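Local atomic coordinates of poly-beta-hydroxybuterate polymerase (PDB entry 5T6O), a protein that polymerises 3-hydroxybutyryl units from coenzyme A thioesters into polyhydroxybutyrate without a template, this chain being its catalytic domain of the alpha/beta hydrolase fold. Residues V11-V16 / A367-A372; L25-P30 / R105-Q110; R63-V66 / T71-L74; F3-N8 / R383-K388. The protein carries 1 engineered substitution. All coordinates share one frame; numbering follows the deposited sequence.

Interaction 1 (V11-V16 / A367-A372)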
loop_
_atom_site.group_PDB
_atom_site.type_symbol
_atom_site.label_atom_id
_atom_site.label_comp_id
_atom_site.label_asym_id
_atom_site.label_seq_id
_atom_site.Cartn_x
_atom_site.Cartn_y
_atom_site.Cartn_z
ATOM N N VAL A 11 -26.264 -26.074 16.063
ATOM C CA VAL A 11 -27.274 -27.099 16.308
ATOM C C VAL A 11 -26.871 -28.465 15.761
ATOM O O VAL A 11 -27.686 -29.390 15.779
ATOM C CB VAL A 11 -28.650 -26.681 15.757
ATOM C CG1 VAL A 11 -29.162 -25.448 16.499
ATOM C CG2 VAL A 11 -28.584 -26.438 14.247
ATOM N N THR A 12 -25.633 -28.645 15.305
ATOM C CA THR A 12 -25.268 -29.982 14.839
ATOM C C THR A 12 -25.300 -30.950 16.018
ATOM O O THR A 12 -24.843 -30.620 17.115
ATOM C CB THR A 12 -23.900 -29.968 14.164
ATOM O OG1 THR A 12 -23.961 -29.079 13.038
ATOM C CG2 THR A 12 -23.513 -31.385 13.658
ATOM N N GLU A 13 -25.889 -32.130 15.806
ATOM C CA GLU A 13 -26.180 -33.028 16.922
ATOM C C GLU A 13 -24.897 -33.630 17.489
ATOM O O GLU A 13 -24.045 -34.122 16.739
ATOM C CB GLU A 13 -27.140 -34.139 16.478
ATOM C CG GLU A 13 -27.571 -35.078 17.616
ATOM C CD GLU A 13 -28.764 -35.962 17.266
ATOM O OE1 GLU A 13 -29.277 -35.867 16.133
ATOM O OE2 GLU A 13 -29.181 -36.768 18.136
ATOM N N GLY A 14 -24.772 -33.603 18.816
ATOM C CA GLY A 14 -23.568 -34.091 19.463
ATOM C C GLY A 14 -23.742 -34.169 20.966
ATOM O O GLY A 14 -24.831 -33.953 21.495
ATOM N N ALA A 15 -22.640 -34.486 21.652
ATOM C CA ALA A 15 -22.631 -34.566 23.107
ATOM C C ALA A 15 -21.314 -34.028 23.644
ATOM O O ALA A 15 -20.263 -34.175 23.014
ATOM C CB ALA A 15 -22.827 -36.004 23.604
ATOM N N VAL A 16 -21.379 -33.383 24.810
ATOM C CA VAL A 16 -20.169 -33.158 25.598
ATOM C C VAL A 16 -19.705 -34.499 26.150
ATOM O O VAL A 16 -20.484 -35.214 26.797
ATOM C CB VAL A 16 -20.435 -32.167 26.747
ATOM C CG1 VAL A 16 -19.205 -32.041 27.669
ATOM C CG2 VAL A 16 -20.887 -30.792 26.233
ATOM N N ALA A 367 -21.474 -46.281 17.688
ATOM C CA ALA A 367 -22.878 -46.250 18.084
ATOM C C ALA A 367 -23.144 -45.239 19.189
ATOM O O ALA A 367 -24.248 -44.685 19.272
ATOM C CB ALA A 367 -23.324 -47.643 18.542
ATOM N N ASN A 368 -22.159 -44.984 20.043
ATOM C CA ASN A 368 -22.346 -44.144 21.209
ATOM C C ASN A 368 -21.219 -43.130 21.288
ATOM O O ASN A 368 -20.154 -43.306 20.688
ATOM C CB ASN A 368 -22.395 -44.977 22.493
ATOM C CG ASN A 368 -23.748 -45.623 22.699
ATOM O OD1 ASN A 368 -24.700 -44.963 23.118
ATOM N ND2 ASN A 368 -23.839 -46.918 22.415
ATOM N N TYR A 369 -21.485 -42.052 22.016
ATOM C CA TYR A 369 -20.470 -41.040 22.252
ATOM C C TYR A 369 -19.412 -41.562 23.220
ATOM O O TYR A 369 -19.698 -42.357 24.118
ATOM C CB TYR A 369 -21.107 -39.780 22.836
ATOM C CG TYR A 369 -22.147 -39.115 21.956
ATOM C CD1 TYR A 369 -21.762 -38.362 20.850
ATOM C CD2 TYR A 369 -23.505 -39.200 22.256
ATOM C CE1 TYR A 369 -22.692 -37.733 20.055
ATOM C CE2 TYR A 369 -24.455 -38.567 21.459
ATOM C CZ TYR A 369 -24.036 -37.835 20.356
ATOM O OH TYR A 369 -24.947 -37.187 19.542
ATOM N N GLY A 370 -18.180 -41.088 23.037
ATOM C CA GLY A 370 -17.125 -41.310 24.010
ATOM C C GLY A 370 -16.719 -42.771 24.124
ATOM O O GLY A 370 -16.718 -43.524 23.152
ATOM N N ASN A 371 -16.333 -43.161 25.337
ATOM C CA ASN A 371 -16.005 -44.550 25.660
ATOM C C ASN A 371 -16.306 -44.770 27.139
ATOM O O ASN A 371 -16.898 -43.911 27.797
ATOM C CB ASN A 371 -14.548 -44.874 25.291
ATOM C CG ASN A 371 -13.520 -44.021 26.049
ATOM O OD1 ASN A 371 -13.850 -43.294 26.980
ATOM N ND2 ASN A 371 -12.253 -44.130 25.643
ATOM N N ALA A 372 -15.884 -45.922 27.675
ATOM C CA ALA A 372 -16.156 -46.214 29.082
ATOM C C ALA A 372 -15.623 -45.112 29.984
ATOM O O ALA A 372 -16.298 -44.699 30.933
ATOM C CB ALA A 372 -15.554 -47.560 29.485
HETATM O O HOH W 1 -27.305 -37.541 20.096
#

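Interaction 2 (L25-P30 / R105-Q110)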
loop_
_atom_site.group_PDB
_atom_site.type_symbol
_atom_site.label_atom_id
_atom_site.label_comp_id
_atom_site.label_asym_id
_atom_site.label_seq_id
_atom_site.Cartn_x
_atom_site.Cartn_y
_atom_site.Cartn_z
ATOM N N LEU A 25 -15.184 -30.843 25.680
ATOM C CA LEU A 25 -14.928 -31.546 24.431
ATOM C C LEU A 25 -16.260 -32.019 23.860
ATOM O O LEU A 25 -16.972 -32.787 24.512
ATOM C CB LEU A 25 -13.996 -32.737 24.628
ATOM C CG LEU A 25 -13.526 -33.349 23.297
ATOM C CD1 LEU A 25 -12.634 -32.378 22.540
ATOM C CD2 LEU A 25 -12.797 -34.669 23.551
ATOM N N LEU A 26 -16.613 -31.533 22.669
ATOM C CA LEU A 26 -17.795 -32.035 21.977
ATOM C C LEU A 26 -17.408 -33.159 21.028
ATOM O O LEU A 26 -16.329 -33.147 20.435
ATOM C CB LEU A 26 -18.487 -30.933 21.172
ATOM C CG LEU A 26 -18.791 -29.605 21.879
ATOM C CD1 LEU A 26 -19.672 -28.705 20.996
ATOM C CD2 LEU A 26 -19.434 -29.828 23.212
ATOM N N GLN A 27 -18.309 -34.132 20.882
ATOM C CA GLN A 27 -18.203 -35.171 19.863
ATOM C C GLN A 27 -19.527 -35.205 19.123
ATOM O O GLN A 27 -20.582 -35.272 19.757
ATOM C CB GLN A 27 -17.912 -36.562 20.452
ATOM C CG GLN A 27 -17.810 -37.655 19.377
ATOM C CD GLN A 27 -17.543 -39.040 19.951
ATOM O OE1 GLN A 27 -17.570 -40.051 19.229
ATOM N NE2 GLN A 27 -17.297 -39.102 21.253
ATOM N N TYR A 28 -19.486 -35.129 17.797
ATOM C CA TYR A 28 -20.728 -35.044 17.040
ATOM C C TYR A 28 -21.258 -36.418 16.643
ATOM O O TYR A 28 -20.498 -37.366 16.434
ATOM C CB TYR A 28 -20.524 -34.156 15.807
ATOM C CG TYR A 28 -20.317 -32.730 16.254
ATOM C CD1 TYR A 28 -21.406 -31.915 16.567
ATOM C CD2 TYR A 28 -19.036 -32.211 16.415
ATOM C CE1 TYR A 28 -21.227 -30.605 16.999
ATOM C CE2 TYR A 28 -18.843 -30.901 16.873
ATOM C CZ TYR A 28 -19.941 -30.109 17.152
ATOM O OH TYR A 28 -19.758 -28.815 17.570
ATOM N N LYS A 29 -22.587 -36.517 16.579
ATOM C CA LYS A 29 -23.244 -37.757 16.172
ATOM C C LYS A 29 -22.924 -38.071 14.712
ATOM O O LYS A 29 -22.970 -37.177 13.861
ATOM C CB LYS A 29 -24.763 -37.641 16.344
ATOM C CG LYS A 29 -25.541 -38.934 16.079
ATOM C CD LYS A 29 -27.040 -38.701 16.202
ATOM C CE LYS A 29 -27.849 -39.870 15.629
ATOM N N PRO A 30 -22.605 -39.328 14.392
ATOM C CA PRO A 30 -22.373 -39.692 12.990
ATOM C C PRO A 30 -23.603 -39.414 12.145
ATOM O O PRO A 30 -24.736 -39.580 12.597
ATOM C CB PRO A 30 -22.078 -41.196 13.052
ATOM C CG PRO A 30 -21.733 -41.478 14.458
ATOM C CD PRO A 30 -22.445 -40.477 15.300
ATOM N N ARG A 105 -7.858 -38.524 21.357
ATOM C CA ARG A 105 -7.083 -39.689 20.944
ATOM C C ARG A 105 -7.467 -40.924 21.755
ATOM O O ARG A 105 -7.543 -42.034 21.217
ATOM C CB ARG A 105 -5.593 -39.380 21.095
ATOM C CG ARG A 105 -4.664 -40.466 20.622
ATOM C CD ARG A 105 -3.220 -39.989 20.685
ATOM N NE ARG A 105 -2.289 -41.080 20.424
ATOM C CZ ARG A 105 -1.790 -41.876 21.363
ATOM N NH1 ARG A 105 -0.950 -42.849 21.031
ATOM N NH2 ARG A 105 -2.128 -41.699 22.635
ATOM N N ASP A 106 -7.724 -40.745 23.052
ATOM C CA ASP A 106 -8.119 -41.872 23.890
ATOM C C ASP A 106 -9.463 -42.438 23.452
ATOM O O ASP A 106 -9.624 -43.655 23.313
ATOM C CB ASP A 106 -8.184 -41.437 25.352
ATOM C CG ASP A 106 -8.417 -42.602 26.294
ATOM O OD1 ASP A 106 -9.579 -43.037 26.450
ATOM O OD2 ASP A 106 -7.426 -43.080 26.882
ATOM N N ILE A 107 -10.450 -41.564 23.251
ATOM C CA ILE A 107 -11.762 -42.024 22.809
ATOM C C ILE A 107 -11.658 -42.749 21.477
ATOM O O ILE A 107 -12.286 -43.793 21.274
ATOM C CB ILE A 107 -12.741 -40.841 22.722
ATOM C CG1 ILE A 107 -13.084 -40.348 24.126
ATOM C CG2 ILE A 107 -13.977 -41.239 21.924
ATOM C CD1 ILE A 107 -13.644 -38.951 24.145
ATOM N N SER A 108 -10.876 -42.201 20.542
ATOM C CA SER A 108 -10.778 -42.802 19.213
ATOM C C SER A 108 -10.121 -44.176 19.248
ATOM O O SER A 108 -10.370 -44.998 18.358
ATOM C CB SER A 108 -9.993 -41.888 18.268
ATOM O OG SER A 108 -8.594 -41.980 18.505
ATOM N N GLY A 109 -9.278 -44.446 20.244
ATOM C CA GLY A 109 -8.520 -45.683 20.194
ATOM C C GLY A 109 -7.456 -45.725 19.118
ATOM O O GLY A 109 -6.821 -46.764 18.934
ATOM N N GLN A 110 -7.231 -44.619 18.410
ATOM C CA GLN A 110 -6.261 -44.554 17.328
ATOM C C GLN A 110 -4.917 -44.054 17.832
ATOM O O GLN A 110 -4.840 -43.284 18.790
ATOM C CB GLN A 110 -6.757 -43.623 16.221
ATOM C CG GLN A 110 -7.907 -44.188 15.438
ATOM C CD GLN A 110 -7.455 -45.289 14.516
ATOM O OE1 GLN A 110 -6.582 -45.086 13.668
ATOM N NE2 GLN A 110 -8.027 -46.466 14.683
#

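Interaction 3 (R63-V66 / T71-L74)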
loop_
_atom_site.group_PDB
_atom_site.type_symbol
_atom_site.label_atom_id
_atom_site.label_comp_id
_atom_site.label_asym_id
_atom_site.label_seq_id
_atom_site.Cartn_x
_atom_site.Cartn_y
_atom_site.Cartn_z
ATOM N N ARG A 63 -20.863 -29.704 10.402
ATOM C CA ARG A 63 -21.808 -30.623 9.773
ATOM C C ARG A 63 -21.276 -31.124 8.440
ATOM O O ARG A 63 -21.431 -32.300 8.099
ATOM C CB ARG A 63 -23.169 -29.956 9.588
ATOM C CG ARG A 63 -24.267 -30.936 9.150
ATOM C CD ARG A 63 -25.533 -30.202 8.718
ATOM N NE ARG A 63 -25.273 -29.306 7.588
ATOM C CZ ARG A 63 -25.353 -29.672 6.309
ATOM N NH1 ARG A 63 -25.691 -30.918 5.994
ATOM N NH2 ARG A 63 -25.096 -28.795 5.343
ATOM N N HIS A 64 -20.633 -30.245 7.670
ATOM C CA HIS A 64 -20.105 -30.677 6.384
ATOM C C HIS A 64 -19.064 -31.783 6.551
ATOM O O HIS A 64 -19.061 -32.761 5.792
ATOM C CB HIS A 64 -19.509 -29.483 5.642
ATOM C CG HIS A 64 -19.016 -29.825 4.275
ATOM N ND1 HIS A 64 -19.852 -29.916 3.186
ATOM C CD2 HIS A 64 -17.775 -30.135 3.829
ATOM C CE1 HIS A 64 -19.147 -30.258 2.120
ATOM N NE2 HIS A 64 -17.883 -30.392 2.483
ATOM N N VAL A 65 -18.169 -31.647 7.536
ATOM C CA VAL A 65 -17.112 -32.647 7.715
ATOM C C VAL A 65 -17.703 -33.961 8.216
ATOM O O VAL A 65 -17.303 -35.047 7.774
ATOM C CB VAL A 65 -16.018 -32.113 8.658
ATOM C CG1 VAL A 65 -14.991 -33.194 8.965
ATOM C CG2 VAL A 65 -15.330 -30.890 8.035
ATOM N N VAL A 66 -18.676 -33.886 9.133
ATOM C CA VAL A 66 -19.358 -35.093 9.598
ATOM C C VAL A 66 -20.036 -35.801 8.428
ATOM O O VAL A 66 -20.035 -37.038 8.344
ATOM C CB VAL A 66 -20.357 -34.745 10.720
ATOM C CG1 VAL A 66 -21.214 -35.972 11.123
ATOM C CG2 VAL A 66 -19.604 -34.199 11.942
ATOM N N THR A 71 -15.327 -38.621 12.040
ATOM C CA THR A 71 -15.667 -38.351 13.430
ATOM C C THR A 71 -15.054 -37.017 13.823
ATOM O O THR A 71 -13.843 -36.822 13.668
ATOM C CB THR A 71 -15.131 -39.464 14.322
ATOM O OG1 THR A 71 -15.623 -40.728 13.857
ATOM C CG2 THR A 71 -15.531 -39.240 15.798
ATOM N N VAL A 72 -15.871 -36.090 14.313
ATOM C CA VAL A 72 -15.412 -34.748 14.654
ATOM C C VAL A 72 -15.518 -34.547 16.160
ATOM O O VAL A 72 -16.585 -34.759 16.748
ATOM C CB VAL A 72 -16.205 -33.664 13.901
ATOM C CG1 VAL A 72 -15.786 -32.264 14.364
ATOM C CG2 VAL A 72 -16.000 -33.797 12.382
ATOM N N PHE A 73 -14.412 -34.131 16.775
ATOM C CA PHE A 73 -14.369 -33.624 18.140
ATOM C C PHE A 73 -14.063 -32.135 18.084
ATOM O O PHE A 73 -13.449 -31.660 17.120
ATOM C CB PHE A 73 -13.288 -34.318 18.970
ATOM C CG PHE A 73 -13.518 -35.791 19.189
ATOM C CD1 PHE A 73 -14.195 -36.239 20.318
ATOM C CD2 PHE A 73 -12.981 -36.724 18.319
ATOM C CE1 PHE A 73 -14.366 -37.599 20.552
ATOM C CE2 PHE A 73 -13.159 -38.097 18.539
ATOM C CZ PHE A 73 -13.853 -38.530 19.663
ATOM N N LEU A 74 -14.495 -31.391 19.100
ATOM C CA LEU A 74 -14.306 -29.946 19.043
ATOM C C LEU A 74 -14.128 -29.378 20.442
ATOM O O LEU A 74 -14.817 -29.773 21.388
ATOM C CB LEU A 74 -15.482 -29.253 18.324
ATOM C CG LEU A 74 -15.497 -27.722 18.230
ATOM C CD1 LEU A 74 -16.164 -27.290 16.918
ATOM C CD2 LEU A 74 -16.246 -27.100 19.432
#

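Interaction 4 (F3-N8 / R383-K388)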
loop_
_atom_site.group_PDB
_atom_site.type_symbol
_atom_site.label_atom_id
_atom_site.label_comp_id
_atom_site.label_asym_id
_atom_site.label_seq_id
_atom_site.Cartn_x
_atom_site.Cartn_y
_atom_site.Cartn_z
ATOM N N PHE A 3 -31.189 -14.902 16.938
ATOM C CA PHE A 3 -30.244 -16.003 17.043
ATOM C C PHE A 3 -30.124 -16.473 18.485
ATOM O O PHE A 3 -30.132 -15.671 19.422
ATOM C CB PHE A 3 -28.871 -15.604 16.503
ATOM C CG PHE A 3 -28.880 -15.333 15.027
ATOM C CD1 PHE A 3 -29.135 -16.357 14.128
ATOM C CD2 PHE A 3 -28.700 -14.051 14.544
ATOM C CE1 PHE A 3 -29.172 -16.106 12.764
ATOM C CE2 PHE A 3 -28.731 -13.795 13.185
ATOM C CZ PHE A 3 -28.968 -14.819 12.295
ATOM N N GLU A 4 -30.028 -17.790 18.659
ATOM C CA GLU A 4 -29.857 -18.364 19.989
ATOM C C GLU A 4 -29.026 -19.630 19.865
ATOM O O GLU A 4 -29.426 -20.564 19.164
ATOM C CB GLU A 4 -31.205 -18.663 20.646
ATOM C CG GLU A 4 -31.067 -19.308 22.015
ATOM C CD GLU A 4 -32.399 -19.698 22.629
ATOM O OE1 GLU A 4 -33.459 -19.289 22.104
ATOM O OE2 GLU A 4 -32.384 -20.429 23.636
ATOM N N VAL A 5 -27.875 -19.648 20.543
ATOM C CA VAL A 5 -26.979 -20.796 20.485
ATOM C C VAL A 5 -27.707 -22.028 20.993
ATOM O O VAL A 5 -28.301 -22.010 22.075
ATOM C CB VAL A 5 -25.713 -20.501 21.305
ATOM C CG1 VAL A 5 -24.807 -21.727 21.388
ATOM C CG2 VAL A 5 -24.985 -19.326 20.709
ATOM N N GLY A 6 -27.679 -23.103 20.205
ATOM C CA GLY A 6 -28.365 -24.328 20.550
ATOM C C GLY A 6 -29.803 -24.408 20.089
ATOM O O GLY A 6 -30.422 -25.466 20.237
ATOM N N ARG A 7 -30.355 -23.328 19.542
ATOM C CA ARG A 7 -31.693 -23.342 18.961
ATOM C C ARG A 7 -31.672 -23.180 17.450
ATOM O O ARG A 7 -32.241 -24.010 16.734
ATOM C CB ARG A 7 -32.567 -22.241 19.583
ATOM C CG ARG A 7 -34.009 -22.252 19.063
ATOM C CD ARG A 7 -34.893 -21.231 19.783
ATOM N NE ARG A 7 -34.567 -19.857 19.408
ATOM N N ASN A 8 -31.038 -22.123 16.936
ATOM C CA ASN A 8 -30.906 -21.950 15.494
ATOM C C ASN A 8 -29.479 -21.658 15.044
ATOM O O ASN A 8 -29.251 -21.450 13.846
ATOM C CB ASN A 8 -31.850 -20.845 14.993
ATOM C CG ASN A 8 -31.713 -19.553 15.779
ATOM O OD1 ASN A 8 -30.659 -19.257 16.334
ATOM N ND2 ASN A 8 -32.787 -18.771 15.822
ATOM N N ARG A 383 -23.100 -26.337 27.806
ATOM C CA ARG A 383 -23.432 -25.124 28.548
ATOM C C ARG A 383 -22.306 -24.086 28.550
ATOM O O ARG A 383 -22.594 -22.897 28.756
ATOM C CB ARG A 383 -23.839 -25.480 29.990
ATOM C CG ARG A 383 -22.708 -25.911 30.897
ATOM C CD ARG A 383 -23.244 -26.569 32.185
ATOM N NE ARG A 383 -22.155 -26.894 33.105
ATOM C CZ ARG A 383 -21.396 -27.985 33.022
ATOM N NH1 ARG A 383 -21.608 -28.891 32.068
ATOM N NH2 ARG A 383 -20.421 -28.173 33.904
ATOM N N TYR A 384 -21.039 -24.476 28.328
ATOM C CA TYR A 384 -19.978 -23.462 28.346
ATOM C C TYR A 384 -20.218 -22.392 27.290
ATOM O O TYR A 384 -20.061 -21.195 27.564
ATOM C CB TYR A 384 -18.585 -24.067 28.130
ATOM C CG TYR A 384 -17.999 -24.831 29.306
ATOM C CD1 TYR A 384 -18.818 -25.337 30.321
ATOM C CD2 TYR A 384 -16.621 -25.068 29.388
ATOM C CE1 TYR A 384 -18.286 -26.051 31.383
ATOM C CE2 TYR A 384 -16.074 -25.777 30.458
ATOM C CZ TYR A 384 -16.920 -26.272 31.444
ATOM O OH TYR A 384 -16.403 -26.982 32.500
ATOM N N VAL A 385 -20.607 -22.797 26.078
ATOM C CA VAL A 385 -20.723 -21.828 24.989
ATOM C C VAL A 385 -21.875 -20.850 25.232
ATOM O O VAL A 385 -21.906 -19.771 24.626
ATOM C CB VAL A 385 -20.881 -22.556 23.637
ATOM C CG1 VAL A 385 -22.241 -23.246 23.565
ATOM C CG2 VAL A 385 -20.676 -21.571 22.450
ATOM N N LYS A 386 -22.818 -21.190 26.124
ATOM C CA LYS A 386 -23.941 -20.305 26.411
ATOM C C LYS A 386 -23.612 -19.243 27.452
ATOM O O LYS A 386 -24.421 -18.331 27.662
ATOM C CB LYS A 386 -25.152 -21.124 26.886
ATOM C CG LYS A 386 -25.623 -22.135 25.843
ATOM C CD LYS A 386 -26.748 -23.047 26.371
ATOM C CE LYS A 386 -27.106 -24.082 25.308
ATOM N NZ LYS A 386 -28.206 -24.987 25.712
ATOM N N ALA A 387 -22.460 -19.337 28.109
ATOM C CA ALA A 387 -22.123 -18.411 29.181
ATOM C C ALA A 387 -21.718 -17.065 28.597
ATOM O O ALA A 387 -20.875 -16.994 27.695
ATOM C CB ALA A 387 -20.998 -18.975 30.050
ATOM N N LYS A 388 -22.315 -15.998 29.118
ATOM C CA LYS A 388 -21.981 -14.649 28.688
ATOM C C LYS A 388 -20.693 -14.173 29.362
ATOM O O LYS A 388 -20.283 -14.687 30.405
ATOM C CB LYS A 388 -23.127 -13.692 29.021
ATOM C CG LYS A 388 -23.202 -13.328 30.481
#

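Interaction 1 (V11-V16 / A367-A372)
A15 presses its methyl group onto the phenol ring of Y369. A15 CB sits over the ring centre in a CH-pi contact, 3.5 Å from the centroid of the Y369 ring and only 10° off the ring normal. The Y369 ring lies along the backbone of G14 and A15, and Y369 OH is 3.4 Å from G14 CA. The ring gets there because its CG lies beside the Y369 backbone N, anti to the carbonyl carbon (chi1 -61°). A15 and G14 are buried in strand 14-19, which lies next to the last strand, 378-379, at one side of the alpha/beta hydrolase sheet. A15 pairs with Q27 of the neighbouring strand, and G14 with A380. Y369 belongs to the long loop between strands 362-364 and 378-379. Y369 thus packs this loop against strand 14-19. The other side of the contact is looser. E13 is exposed, and its extended side chain crosses that of Y369 at about a right angle. E13 CG comes to 3.9 Å from Y369 OH. E13 OE2 accepts from a water at 2.8 Å. That water also lies in the Y369 ring plane, but too close to OH to be trusted.

Interaction 2 (L25-P30 / R105-Q110)
I107 meets L25 and Q27 in a buried helix-on-sheet contact of the alpha/beta hydrolase fold. L25 and Q27 lie on strand 23-28. I107 is close to the C-terminal end of helix 89-108. The first shell is small and loose. I107 splits its branches between the two strand residues. I107 CD1, at the end of the longer branch, is 4.4 Å from L25 CD2. The short branch, CG2, faces the end of the Q27 side chain. Q27 is extended, with CG anti to the backbone N (chi1 180°), and carries its side-chain end across to I107 CG2. L25 and Q27 are two apart in the strand, so both point their side chains at the helix. The next shell is shared. F73 of strand 72-77 and V17 of strand 14-19 each touch L25, Q27 and I107. Strand 23-28 is paired between those two strands, through L26 to L74 and Q27 to A15, which fixes where L25 and Q27 stand. On the helix side, the last turn has two outside ties: D106 OD1 accepts from N371, and R105 forms a salt bridge with D111. The residues after I107 are held by local bonds. G109 leaves the helix with positive phi, while G109 N still bonds to D106 O at 3.2 Å. S108 makes an ST turn: S108 OG accepts from Q110 N at 3.0 Å (N-H...O angle 162°) and donates to R105 O at 2.9 Å, tilted 33° from that carbonyl plane.

Interaction 3 (R63-V66 / T71-L74)
V72 is met by V65 and V66 in a wholly apolar, buried contact. A single methyl, V72 CG2, takes both neighbours. V72 CG2 lies 3.6 Å from V65 CG1 and 3.7 Å from V66 CG2. The V65 side chain crosses that of V72 at about a right angle, and CG1 does the touching. V66 arrives more obliquely and uses its other type of branch, the one beside its backbone N. V66 CG2 is also 4.0 Å from V72 CB. V72 has CG1 anti to the backbone N (chi1 175°), which puts CG2 anti to the carbonyl carbon, beside the N. The contact packs the helix of a beta-alpha-beta unit, strand 40-43, helix 61-67 and strand 72-77, onto its own second strand. A short turn joins the two, and the CA atoms of V66 and T71 are 6.2 Å apart. M42 of strand 40-43 touches both V65 and V72, and Y28 touches both V66 and V72. Backbone hydrogen bonds tie the strand into the sheet. T71 and F73 pair with strand 40-43, while V72 and L74 pair with Y28 and L26 on the other neighbour. At the helix, R63 N bonds to S60 OG, and R63 NE to P57 O.

Interaction 4 (F3-N8 / R383-K388)
V5 and V385 form a small apolar contact between the two ends of the chain, in loops before the first strand and after the last. One methyl from each side makes it: CG1 of V5 is 3.7 Å from CG1 of V385. V385 offers this methyl by placing it in the crowded position between its own N and carbonyl carbon (chi1 69°). K386 adds a looser contact at the exposed side. K386 is extended, and its CE comes to 4.0 Å from V5 O. Each loop is shaped by bonds of its own. E4 O accepts from R7 N and N8 N, and E4 N donates to N8 OD1 at 2.8 Å, nearly straight (162°). R7 NE makes a salt bridge with E4 OE1 at 3.0 Å. This tight turn presents V5 to the other segment. In 383-388, K386 N bonds to R383 O and A387 N to Y384 O, giving two successive turns, from which V385 projects. K49 NZ bonds to the carbonyls of V385 and A387. R383 forms salt bridges with E19 and E378, beside the edge of the sheet. Y51 touches both valines, Y50 touches V385, and F224 of helix 220-227 packs against V5.

In the fold
The four contacts nest along the chain. Interaction 4 joins the two ends and encloses interaction 1, which encloses interaction 2, which encloses interaction 3. Interactions 1, 2 and 3 gather round neighbouring strands of one mixed sheet, 14-19, 23-28 and 72-77. Their centres are 8 to 11 Å apart, and backbone bonds link interaction 2 to each of the other two. Helix 61-67 and helix 89-108 pack on this end of the sheet. Interaction 4 lies off to one side, about 18 Å from interaction 1 between centres, though V11 and G6 still touch. The N-terminal strands extend one side of the sheet, and C-terminal segments pack beside them.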